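Local coordinates for protein annexin A8 (Homo sapiens, PDB 1W3W) that binds calcium and phospholipid as a member of the annexin family and acts as an anticoagulant by indirectly inhibiting the thromboplastin-specific complex of blood coagulation, at residues A[98-102]-A[119-123]. Numbering follows the deposited sequence.
Sequences EAKEL and ILASR
NH2 of Arg123 donates to OE1 of Glu98 at 2.9 Å in a nearly straight salt bridge (168° at the hydrogen). A water accepts from Arg123 NE at 3.2 Å and lies very close to the same carboxylate oxygen, though that second link is too short to be more than doubtful. Glu98 OE1 lies close to the guanidinium plane, but the two flat groups stand almost perpendicular, 88° apart, and NH2 reaches OE1 on its anti side, so this is a single-bond salt bridge rather than a two-pronged one. A second edge of the arginine is fixed by its neighbour in sequence: NH1 donates to Ser122 OG at 2.9 Å, exactly in plane, which should restrain rotation of the group. Arginine suits this buried place because its several N-H groups can serve an acid and a hydroxyl at once. Glu98 bends at chi2 (92°), which turns its carboxylate toward Arg123, and glutamate suits the site because its two oxygens serve different donors, OE2 accepting from the backbone N of Tyr95.

The rest of the contact is aliphatic. Ile119 extends CD1 against Leu102 CG at 4.0 Å, and the same methyl touches Glu101 CB. Leu102 CD2 also meets Leu120 CD1, at 4.0 Å; the branched ends cross obliquely at van der Waals distance, and such apolar side chains suit a buried interface between helices. The carboxylate of Glu101 turns away to a salt bridge with Arg278.

Helices 96-107 and 113-122 are thus joined within the second annexin repeat. Helix 125-139 packs on Glu98, Leu102 and Arg123, helix 143-150 on Leu102 and Leu120, and Phe258 of helix 254-266, in the fourth repeat, touches Arg123.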
loop_
_atom_site.group_PDB
_atom_site.type_symbol
_atom_site.label_atom_id
_atom_site.label_comp_id
_atom_site.label_asym_id
_atom_site.label_seq_id
_atom_site.Cartn_x
_atom_site.Cartn_y
_atom_site.Cartn_z
ATOM N N GLU A 98 -6.305 -0.939 -5.190
ATOM C CA GLU A 98 -4.926 -1.366 -5.442
ATOM C C GLU A 98 -4.701 -1.753 -6.910
ATOM O O GLU A 98 -3.659 -1.445 -7.486
ATOM C CB GLU A 98 -4.525 -2.520 -4.511
ATOM C CG GLU A 98 -4.278 -2.085 -3.077
ATOM C CD GLU A 98 -5.511 -2.190 -2.196
ATOM O OE1 GLU A 98 -5.334 -2.251 -0.972
ATOM O OE2 GLU A 98 -6.652 -2.217 -2.704
ATOM N N ALA A 99 -5.682 -2.422 -7.507
ATOM C CA ALA A 99 -5.634 -2.746 -8.933
ATOM C C ALA A 99 -5.509 -1.487 -9.795
ATOM O O ALA A 99 -4.746 -1.478 -10.762
ATOM C CB ALA A 99 -6.845 -3.535 -9.337
ATOM N N LYS A 100 -6.244 -0.439 -9.447
ATOM C CA LYS A 100 -6.148 0.831 -10.152
ATOM C C LYS A 100 -4.763 1.451 -9.981
ATOM O O LYS A 100 -4.168 1.906 -10.954
ATOM C CB LYS A 100 -7.222 1.809 -9.682
ATOM C CG LYS A 100 -7.176 3.200 -10.371
ATOM C CD LYS A 100 -7.128 4.326 -9.346
ATOM C CE LYS A 100 -7.465 5.694 -9.967
ATOM N NZ LYS A 100 -6.558 6.037 -11.097
ATOM N N GLU A 101 -4.247 1.461 -8.752
ATOM C CA GLU A 101 -2.910 1.979 -8.494
ATOM C C GLU A 101 -1.832 1.224 -9.286
ATOM O O GLU A 101 -0.908 1.837 -9.813
ATOM C CB GLU A 101 -2.599 1.940 -6.996
ATOM C CG GLU A 101 -3.403 2.944 -6.196
ATOM C CD GLU A 101 -2.996 4.377 -6.475
ATOM O OE1 GLU A 101 -3.873 5.175 -6.840
ATOM O OE2 GLU A 101 -1.806 4.710 -6.324
ATOM N N LEU A 102 -1.947 -0.095 -9.356
ATOM C CA LEU A 102 -0.969 -0.907 -10.080
ATOM C C LEU A 102 -1.033 -0.623 -11.596
ATOM O O LEU A 102 -0.004 -0.496 -12.263
ATOM C CB LEU A 102 -1.200 -2.398 -9.814
ATOM C CG LEU A 102 -0.849 -2.894 -8.406
ATOM C CD1 LEU A 102 -1.456 -4.266 -8.143
ATOM C CD2 LEU A 102 0.659 -2.933 -8.190
ATOM N N ILE A 119 2.821 -2.574 -2.860
ATOM C CA ILE A 119 1.582 -3.325 -2.818
ATOM C C ILE A 119 1.846 -4.830 -2.783
ATOM O O ILE A 119 1.274 -5.545 -1.943
ATOM C CB ILE A 119 0.659 -2.945 -3.974
ATOM C CG1 ILE A 119 0.244 -1.482 -3.822
ATOM C CG2 ILE A 119 -0.572 -3.831 -3.963
ATOM C CD1 ILE A 119 -0.587 -0.960 -4.957
ATOM N N LEU A 120 2.725 -5.314 -3.656
ATOM C CA LEU A 120 2.961 -6.757 -3.733
ATOM C C LEU A 120 3.621 -7.325 -2.463
ATOM O O LEU A 120 3.343 -8.457 -2.066
ATOM C CB LEU A 120 3.766 -7.131 -4.987
ATOM C CG LEU A 120 2.916 -7.432 -6.234
ATOM C CD1 LEU A 120 1.928 -6.330 -6.538
ATOM C CD2 LEU A 120 3.781 -7.712 -7.458
ATOM N N ALA A 121 4.477 -6.543 -1.821
ATOM C CA ALA A 121 5.168 -7.006 -0.620
ATOM C C ALA A 121 4.340 -6.889 0.657
ATOM O O ALA A 121 4.531 -7.671 1.599
ATOM C CB ALA A 121 6.476 -6.280 -0.466
ATOM N N SER A 122 3.419 -5.938 0.715
ATOM C CA SER A 122 2.737 -5.644 1.978
ATOM C C SER A 122 1.360 -6.296 2.071
ATOM O O SER A 122 0.761 -6.320 3.134
ATOM C CB SER A 122 2.628 -4.136 2.189
ATOM O OG SER A 122 1.792 -3.553 1.206
ATOM N N ARG A 123 0.849 -6.821 0.960
ATOM C CA ARG A 123 -0.422 -7.505 0.985
ATOM C C ARG A 123 -0.213 -9.001 1.233
ATOM O O ARG A 123 0.834 -9.554 0.908
ATOM C CB ARG A 123 -1.188 -7.287 -0.315
ATOM C CG ARG A 123 -2.057 -6.062 -0.346
ATOM C CD ARG A 123 -1.454 -4.840 0.259
ATOM N NE ARG A 123 -2.306 -3.668 0.082
ATOM C CZ ARG A 123 -1.892 -2.423 0.241
ATOM N NH1 ARG A 123 -0.641 -2.173 0.586
ATOM N NH2 ARG A 123 -2.733 -1.420 0.038
HETATM O O HOH W 1 -5.404 -4.459 0.153
#